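Local coordinates for protein PKS (Streptomyces sp. CNQ431, PDB 5YDA) that forms the broadly selective acyltransferase domain of a polyketide synthase, probably transferring acyl extender units to the acyl carrier protein in splenocin biosynthesis, at residues Leu182-Thr185 with Leu186-Glu189; Asp407-Val410 with Leu411-Leu415; Arg417-Ala421 with Gly422-Ala426. One frame throughout, in Å; residues are numbered along the deposited sequence.

In the fold
The three contacts follow one another along the chain, each within a single run of backbone. Interaction 1 closes helix 169-188 just before strand 195-198, while interactions 2 and 3 take up the start and the C-terminal end of helix 407-420. Their centres lie about 12 Å (1 and 2), 13 Å (2 and 3) and 14 Å (1 and 3) apart. Leu411 and Leu415 of interaction 2 pack on Leu186 of interaction 1, and Ala426 CB of interaction 3 packs on Leu415 O. Phe409 and Ala412 touch Ser84 of strand 79-85, so helix 407-420 contacts both helix 169-188 and the two-stranded sheet, joining the acyltransferase core to this smaller sheet.

Interaction 1: Leu182-Thr185 with Leu186-Glu189; sequences LART and LMEE
Arg184 and Met187 meet along the last turns of helix 169-188, the thioether sulfur lying over one face of the guanidinium, toward its rim, with SD of Met187 3.9 Å from NH2 of Arg184. The arginine starts away from residues 186-189 and is brought back by bends at chi2 (-56°) and chi3 (-42°), so that its flat end reaches the sulfur. Close packing continues beneath: CG of Met187 rests 3.2 Å from the carbonyl oxygen of Ala183, which also accepts the Met187 N-H at 3.0 Å, and Ala183 itself is buried against Leu209. Leu182 and Leu186 form a separate buried side of the helix, Leu182 against Tyr137 and Met398 and Leu186 against Ile373. Thr185 turns its hydroxyl back to the carbonyl of Ala181.

The solvent-facing edge of the same guanidinium is looser. Here lies the exposed Glu188, its OE1 4.3 Å from NH1 of Arg184, near the guanidinium plane but beyond salt-bridge distance. At the helix end the carbonyl oxygen of Thr185 accepts Glu189 N at 3.2 Å. A water bridges Thr185 O (3.2 Å) and Glu189 OE1 (2.6 Å), giving that carbonyl a second donor. For the Arg184 guanidinium, the sulfur probably contributes dispersion contact and the distant Glu188 carboxylate a weak, solvent-screened attraction.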
loop_
_atom_site.group_PDB
_atom_site.type_symbol
_atom_site.label_atom_id
_atom_site.label_comp_id
_atom_site.label_asym_id
_atom_site.label_seq_id
_atom_site.Cartn_x
_atom_site.Cartn_y
_atom_site.Cartn_z
ATOM N N LEU A 182 1.690 6.966 -5.940
ATOM C CA LEU A 182 2.403 5.711 -6.143
ATOM C C LEU A 182 1.586 4.740 -6.992
ATOM O O LEU A 182 2.113 4.095 -7.902
ATOM C CB LEU A 182 2.743 5.109 -4.777
ATOM C CG LEU A 182 3.720 3.942 -4.673
ATOM C CD1 LEU A 182 4.885 4.126 -5.635
ATOM C CD2 LEU A 182 4.200 3.959 -3.241
ATOM N N ALA A 183 0.291 4.625 -6.721
ATOM C CA ALA A 183 -0.538 3.773 -7.568
ATOM C C ALA A 183 -0.577 4.285 -9.014
ATOM O O ALA A 183 -0.447 3.496 -9.958
ATOM C CB ALA A 183 -1.950 3.664 -6.991
ATOM N N ARG A 184 -0.742 5.604 -9.211
ATOM C CA ARG A 184 -0.710 6.143 -10.577
ATOM C C ARG A 184 0.625 5.855 -11.255
ATOM O O ARG A 184 0.663 5.528 -12.445
ATOM C CB ARG A 184 -0.961 7.651 -10.597
ATOM C CG ARG A 184 -2.262 8.136 -9.979
ATOM C CD ARG A 184 -3.506 7.499 -10.568
ATOM N NE ARG A 184 -3.449 7.377 -12.016
ATOM C CZ ARG A 184 -4.407 6.825 -12.751
ATOM N NH1 ARG A 184 -4.252 6.729 -14.061
ATOM N NH2 ARG A 184 -5.516 6.374 -12.177
ATOM N N THR A 185 1.731 5.971 -10.513
ATOM C CA THR A 185 3.044 5.703 -11.097
ATOM C C THR A 185 3.158 4.263 -11.571
ATOM O O THR A 185 3.684 3.998 -12.655
ATOM C CB THR A 185 4.143 6.022 -10.082
ATOM O OG1 THR A 185 4.070 7.405 -9.716
ATOM C CG2 THR A 185 5.494 5.732 -10.651
ATOM N N LEU A 186 2.666 3.313 -10.779
ATOM C CA LEU A 186 2.720 1.915 -11.205
ATOM C C LEU A 186 1.815 1.670 -12.407
ATOM O O LEU A 186 2.168 0.908 -13.315
ATOM C CB LEU A 186 2.335 0.995 -10.039
ATOM C CG LEU A 186 3.472 0.769 -9.041
ATOM C CD1 LEU A 186 2.932 0.323 -7.715
ATOM C CD2 LEU A 186 4.374 -0.286 -9.592
ATOM N N MET A 187 0.643 2.308 -12.431
ATOM C CA MET A 187 -0.283 2.096 -13.537
ATOM C C MET A 187 0.292 2.633 -14.846
ATOM O O MET A 187 0.160 1.994 -15.897
ATOM C CB MET A 187 -1.631 2.732 -13.213
ATOM C CG MET A 187 -2.391 2.006 -12.078
ATOM S SD MET A 187 -3.740 2.998 -11.386
ATOM C CE MET A 187 -5.169 2.301 -12.210
ATOM N N GLU A 188 0.983 3.776 -14.795
ATOM C CA GLU A 188 1.627 4.273 -16.007
ATOM C C GLU A 188 2.742 3.348 -16.478
ATOM O O GLU A 188 3.011 3.278 -17.679
ATOM C CB GLU A 188 2.155 5.691 -15.794
ATOM C CG GLU A 188 1.036 6.711 -15.641
ATOM C CD GLU A 188 0.225 6.862 -16.919
ATOM O OE1 GLU A 188 -1.025 6.846 -16.843
ATOM O OE2 GLU A 188 0.844 6.979 -18.003
ATOM N N GLU A 189 3.396 2.626 -15.571
ATOM C CA GLU A 189 4.325 1.596 -16.012
ATOM C C GLU A 189 3.618 0.377 -16.592
ATOM O O GLU A 189 4.299 -0.571 -16.998
ATOM C CB GLU A 189 5.225 1.130 -14.861
ATOM C CG GLU A 189 5.999 2.216 -14.160
ATOM C CD GLU A 189 7.258 2.631 -14.909
ATOM O OE1 GLU A 189 7.737 3.763 -14.659
ATOM O OE2 GLU A 189 7.762 1.832 -15.734
HETATM O O HOH W 1 6.113 5.627 -13.982
#

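Interaction 2: Asp407-Val410 with Leu411-Leu415; sequences DGFV and LAEAL
CG of Glu413, one helical turn further on, lies over one face of the Phe409 ring, toward its rim. It stands 3.8 Å from the ring centroid and 24° off the ring normal, a CH-pi contact in which CE2 of Phe409 is its nearest ring atom at 3.5 Å. The carboxylate sits just beyond CZ, its plane only 8° from that of the ring but displaced past the ring outline, with OE2 of Glu413 3.7 Å from Phe409 CZ. Two torsions create this arrangement: Phe409 carries CG opposite its own N (chi1 180°), swinging the ring along the helix, and Glu413 bends at chi2. Arg31 of a loop and Ser84 of strand 79-85 also touch the Phe409 side chain, and Ser84 OG is hydrogen-bonded to Glu413 OE2.

Behind the pair run the i to i+4 hydrogen bonds of helix 407-420. Phe409 O receives Glu413 N at 2.9 Å and also has the CG of Glu413 3.3 Å away. Gly408 O and Val410 O accept from Ala412 N and Ala414 N, with CB of Ala412 3.4 Å from Gly408 O. On the buried side Leu411 turns its branched end away from the preceding residues, against Leu130 of helix 128-133. Asp407, at the helix start, forms a salt bridge through OD1 with Arg399 NE and a hydrogen bond through OD2 from Gly129 N.

The methylene, not the carboxylate, meets the face; the displaced charge probably avoids most of the repulsion from the pi cloud, and Ser84 OG may stabilise it.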
loop_
_atom_site.group_PDB
_atom_site.type_symbol
_atom_site.label_atom_id
_atom_site.label_comp_id
_atom_site.label_asym_id
_atom_site.label_seq_id
_atom_site.Cartn_x
_atom_site.Cartn_y
_atom_site.Cartn_z
ATOM N N ASP A 407 14.283 5.452 -2.669
ATOM C CA ASP A 407 12.922 5.157 -3.124
ATOM C C ASP A 407 12.928 4.539 -4.517
ATOM O O ASP A 407 12.197 3.576 -4.782
ATOM C CB ASP A 407 12.067 6.424 -3.122
ATOM C CG ASP A 407 11.861 6.989 -1.729
ATOM O OD1 ASP A 407 12.000 6.227 -0.733
ATOM O OD2 ASP A 407 11.552 8.202 -1.636
ATOM N N GLY A 408 13.767 5.067 -5.416
ATOM C CA GLY A 408 13.825 4.536 -6.769
ATOM C C GLY A 408 14.341 3.117 -6.818
ATOM O O GLY A 408 13.923 2.331 -7.671
ATOM N N PHE A 409 15.250 2.767 -5.910
ATOM C CA PHE A 409 15.687 1.382 -5.810
ATOM C C PHE A 409 14.539 0.479 -5.373
ATOM O O PHE A 409 14.299 -0.581 -5.972
ATOM C CB PHE A 409 16.860 1.267 -4.835
ATOM C CG PHE A 409 17.362 -0.136 -4.674
ATOM C CD1 PHE A 409 18.250 -0.678 -5.592
ATOM C CD2 PHE A 409 16.928 -0.925 -3.627
ATOM C CE1 PHE A 409 18.701 -1.983 -5.466
ATOM C CE2 PHE A 409 17.386 -2.236 -3.492
ATOM C CZ PHE A 409 18.274 -2.761 -4.416
ATOM N N VAL A 410 13.829 0.871 -4.315
ATOM C CA VAL A 410 12.725 0.051 -3.827
ATOM C C VAL A 410 11.680 -0.134 -4.923
ATOM O O VAL A 410 11.132 -1.230 -5.099
ATOM C CB VAL A 410 12.131 0.675 -2.553
ATOM C CG1 VAL A 410 10.863 -0.069 -2.126
ATOM C CG2 VAL A 410 13.177 0.669 -1.435
ATOM N N LEU A 411 11.423 0.925 -5.708
ATOM C CA LEU A 411 10.450 0.829 -6.790
ATOM C C LEU A 411 10.942 -0.111 -7.878
ATOM O O LEU A 411 10.177 -0.956 -8.365
ATOM C CB LEU A 411 10.156 2.217 -7.372
ATOM C CG LEU A 411 9.178 2.243 -8.554
ATOM C CD1 LEU A 411 7.888 1.518 -8.220
ATOM C CD2 LEU A 411 8.875 3.688 -8.990
ATOM N N ALA A 412 12.224 0.013 -8.260
ATOM C CA ALA A 412 12.791 -0.859 -9.286
ATOM C C ALA A 412 12.759 -2.322 -8.857
ATOM O O ALA A 412 12.451 -3.203 -9.670
ATOM C CB ALA A 412 14.222 -0.435 -9.618
ATOM N N GLU A 413 13.081 -2.605 -7.591
ATOM C CA GLU A 413 12.949 -3.976 -7.090
ATOM C C GLU A 413 11.510 -4.468 -7.188
ATOM O O GLU A 413 11.266 -5.599 -7.624
ATOM C CB GLU A 413 13.435 -4.075 -5.644
ATOM C CG GLU A 413 14.909 -3.781 -5.493
ATOM C CD GLU A 413 15.773 -4.999 -5.722
ATOM O OE1 GLU A 413 15.749 -5.916 -4.873
ATOM O OE2 GLU A 413 16.476 -5.043 -6.754
ATOM N N ALA A 414 10.543 -3.638 -6.772
ATOM C CA ALA A 414 9.142 -4.033 -6.875
ATOM C C ALA A 414 8.771 -4.356 -8.314
ATOM O O ALA A 414 8.097 -5.359 -8.575
ATOM C CB ALA A 414 8.224 -2.932 -6.328
ATOM N N LEU A 415 9.205 -3.518 -9.264
ATOM C CA LEU A 415 8.879 -3.771 -10.668
ATOM C C LEU A 415 9.546 -5.048 -11.162
ATOM O O LEU A 415 8.914 -5.857 -11.850
ATOM C CB LEU A 415 9.277 -2.575 -11.534
ATOM C CG LEU A 415 8.427 -1.325 -11.285
ATOM C CD1 LEU A 415 8.982 -0.118 -12.007
ATOM C CD2 LEU A 415 6.975 -1.565 -11.690
#

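Interaction 3: Arg417-Ala421 with Gly422-Ala426; sequences RLWSA and GVDAA
Two backbone hydrogen bonds tie Gly422 and Val423 back to the last turn of helix 407-420. Val423 N donates to Leu418 O at 2.9 Å, and Gly422 N donates to Trp419 O, also at 2.9 Å, approaching from well above the plane of that carbonyl. The chain folds back further through a CA-H...O contact, in which CA of Trp419 lies 3.4 Å from Val423 O.

With Gly422 at a positive phi of 114°, a conformation that glycine adopts readily, this pair of bonds makes a Schellman motif, a common way of ending an alpha helix. Val423 then turns the chain sharply as the centre of an inverse gamma turn, and a short 3-10 segment follows.

The apolar contacts include the one expected across such a cap. Leu418 and Val423 lie side by side and point the same way, CD2 of the leucine being 4.1 Å from CG2 of the valine; the valine also sets its CB 3.3 Å from Leu418 O. Ala426 comes round to the same leucine from the following turn, CB to CB at 3.5 Å. Leu418 continues into the sheet, touching Val369, Val371 and Val395.

Aromatic and charged groups occupy the other flank. Asp424 O sits in plane at the edge of the Trp419 indole, 3.7 Å from its CD1, while the plane of the Asp424 carboxylate is turned 48° from that of the indole. Arg80 of strand 79-85 joins them, forming a salt bridge with Asp424 OD2, a cation-pi contact with Trp419 and a hydrogen bond to Trp419 O.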
loop_
_atom_site.group_PDB
_atom_site.type_symbol
_atom_site.label_atom_id
_atom_site.label_comp_id
_atom_site.label_asym_id
_atom_site.label_seq_id
_atom_site.Cartn_x
_atom_site.Cartn_y
_atom_site.Cartn_z
ATOM N N ARG A 417 10.417 -7.634 -9.319
ATOM C CA ARG A 417 9.728 -8.746 -8.677
ATOM C C ARG A 417 8.383 -9.019 -9.339
ATOM O O ARG A 417 8.004 -10.181 -9.543
ATOM C CB ARG A 417 9.552 -8.436 -7.198
ATOM C CG ARG A 417 9.048 -9.586 -6.379
ATOM C CD ARG A 417 9.057 -9.177 -4.916
ATOM N NE ARG A 417 8.212 -10.056 -4.125
ATOM C CZ ARG A 417 8.677 -11.117 -3.482
ATOM N NH1 ARG A 417 9.977 -11.381 -3.548
ATOM N NH2 ARG A 417 7.847 -11.895 -2.785
ATOM N N LEU A 418 7.654 -7.962 -9.694
ATOM C CA LEU A 418 6.400 -8.153 -10.412
ATOM C C LEU A 418 6.632 -8.876 -11.743
ATOM O O LEU A 418 5.890 -9.803 -12.089
ATOM C CB LEU A 418 5.713 -6.800 -10.610
ATOM C CG LEU A 418 4.950 -6.321 -9.373
ATOM C CD1 LEU A 418 4.625 -4.842 -9.458
ATOM C CD2 LEU A 418 3.667 -7.141 -9.197
ATOM N N TRP A 419 7.680 -8.493 -12.483
ATOM C CA TRP A 419 7.997 -9.208 -13.716
ATOM C C TRP A 419 8.347 -10.665 -13.437
ATOM O O TRP A 419 7.888 -11.568 -14.149
ATOM C CB TRP A 419 9.147 -8.523 -14.459
ATOM C CG TRP A 419 9.584 -9.296 -15.694
ATOM C CD1 TRP A 419 9.037 -9.219 -16.947
ATOM C CD2 TRP A 419 10.644 -10.264 -15.781
ATOM N NE1 TRP A 419 9.689 -10.074 -17.803
ATOM C CE2 TRP A 419 10.681 -10.724 -17.115
ATOM C CE3 TRP A 419 11.568 -10.779 -14.861
ATOM C CZ2 TRP A 419 11.604 -11.676 -17.552
ATOM C CZ3 TRP A 419 12.486 -11.717 -15.296
ATOM C CH2 TRP A 419 12.494 -12.164 -16.630
ATOM N N SER A 420 9.158 -10.913 -12.402
ATOM C CA SER A 420 9.548 -12.282 -12.073
ATOM C C SER A 420 8.342 -13.164 -11.771
ATOM O O SER A 420 8.377 -14.372 -12.031
ATOM C CB SER A 420 10.511 -12.285 -10.887
ATOM O OG SER A 420 11.776 -11.777 -11.274
ATOM N N ALA A 421 7.276 -12.592 -11.211
ATOM C CA ALA A 421 6.084 -13.372 -10.914
ATOM C C ALA A 421 5.202 -13.580 -12.134
ATOM O O ALA A 421 4.232 -14.346 -12.052
ATOM C CB ALA A 421 5.268 -12.695 -9.808
ATOM N N GLY A 422 5.495 -12.916 -13.251
ATOM C CA GLY A 422 4.715 -13.075 -14.456
ATOM C C GLY A 422 3.945 -11.851 -14.907
ATOM O O GLY A 422 3.155 -11.958 -15.850
ATOM N N VAL A 423 4.143 -10.696 -14.274
ATOM C CA VAL A 423 3.486 -9.456 -14.705
ATOM C C VAL A 423 4.435 -8.802 -15.699
ATOM O O VAL A 423 5.244 -7.936 -15.353
ATOM C CB VAL A 423 3.148 -8.547 -13.525
ATOM C CG1 VAL A 423 2.326 -7.355 -14.006
ATOM C CG2 VAL A 423 2.393 -9.319 -12.455
ATOM N N ASP A 424 4.341 -9.223 -16.965
ATOM C CA ASP A 424 5.381 -8.871 -17.928
ATOM C C ASP A 424 5.491 -7.364 -18.123
ATOM O O ASP A 424 6.597 -6.830 -18.255
ATOM C CB ASP A 424 5.116 -9.557 -19.264
ATOM C CG ASP A 424 5.185 -11.074 -19.174
ATOM O OD1 ASP A 424 4.611 -11.725 -20.065
ATOM O OD2 ASP A 424 5.812 -11.623 -18.236
ATOM N N ALA A 425 4.361 -6.656 -18.142
ATOM C CA ALA A 425 4.432 -5.219 -18.355
ATOM C C ALA A 425 5.144 -4.488 -17.223
ATOM O O ALA A 425 5.415 -3.288 -17.357
ATOM C CB ALA A 425 3.024 -4.645 -18.544
ATOM N N ALA A 426 5.453 -5.164 -16.114
ATOM C CA ALA A 426 6.127 -4.474 -15.024
ATOM C C ALA A 426 7.579 -4.141 -15.351
ATOM O O ALA A 426 8.123 -3.201 -14.764
ATOM C CB ALA A 426 6.056 -5.300 -13.742
#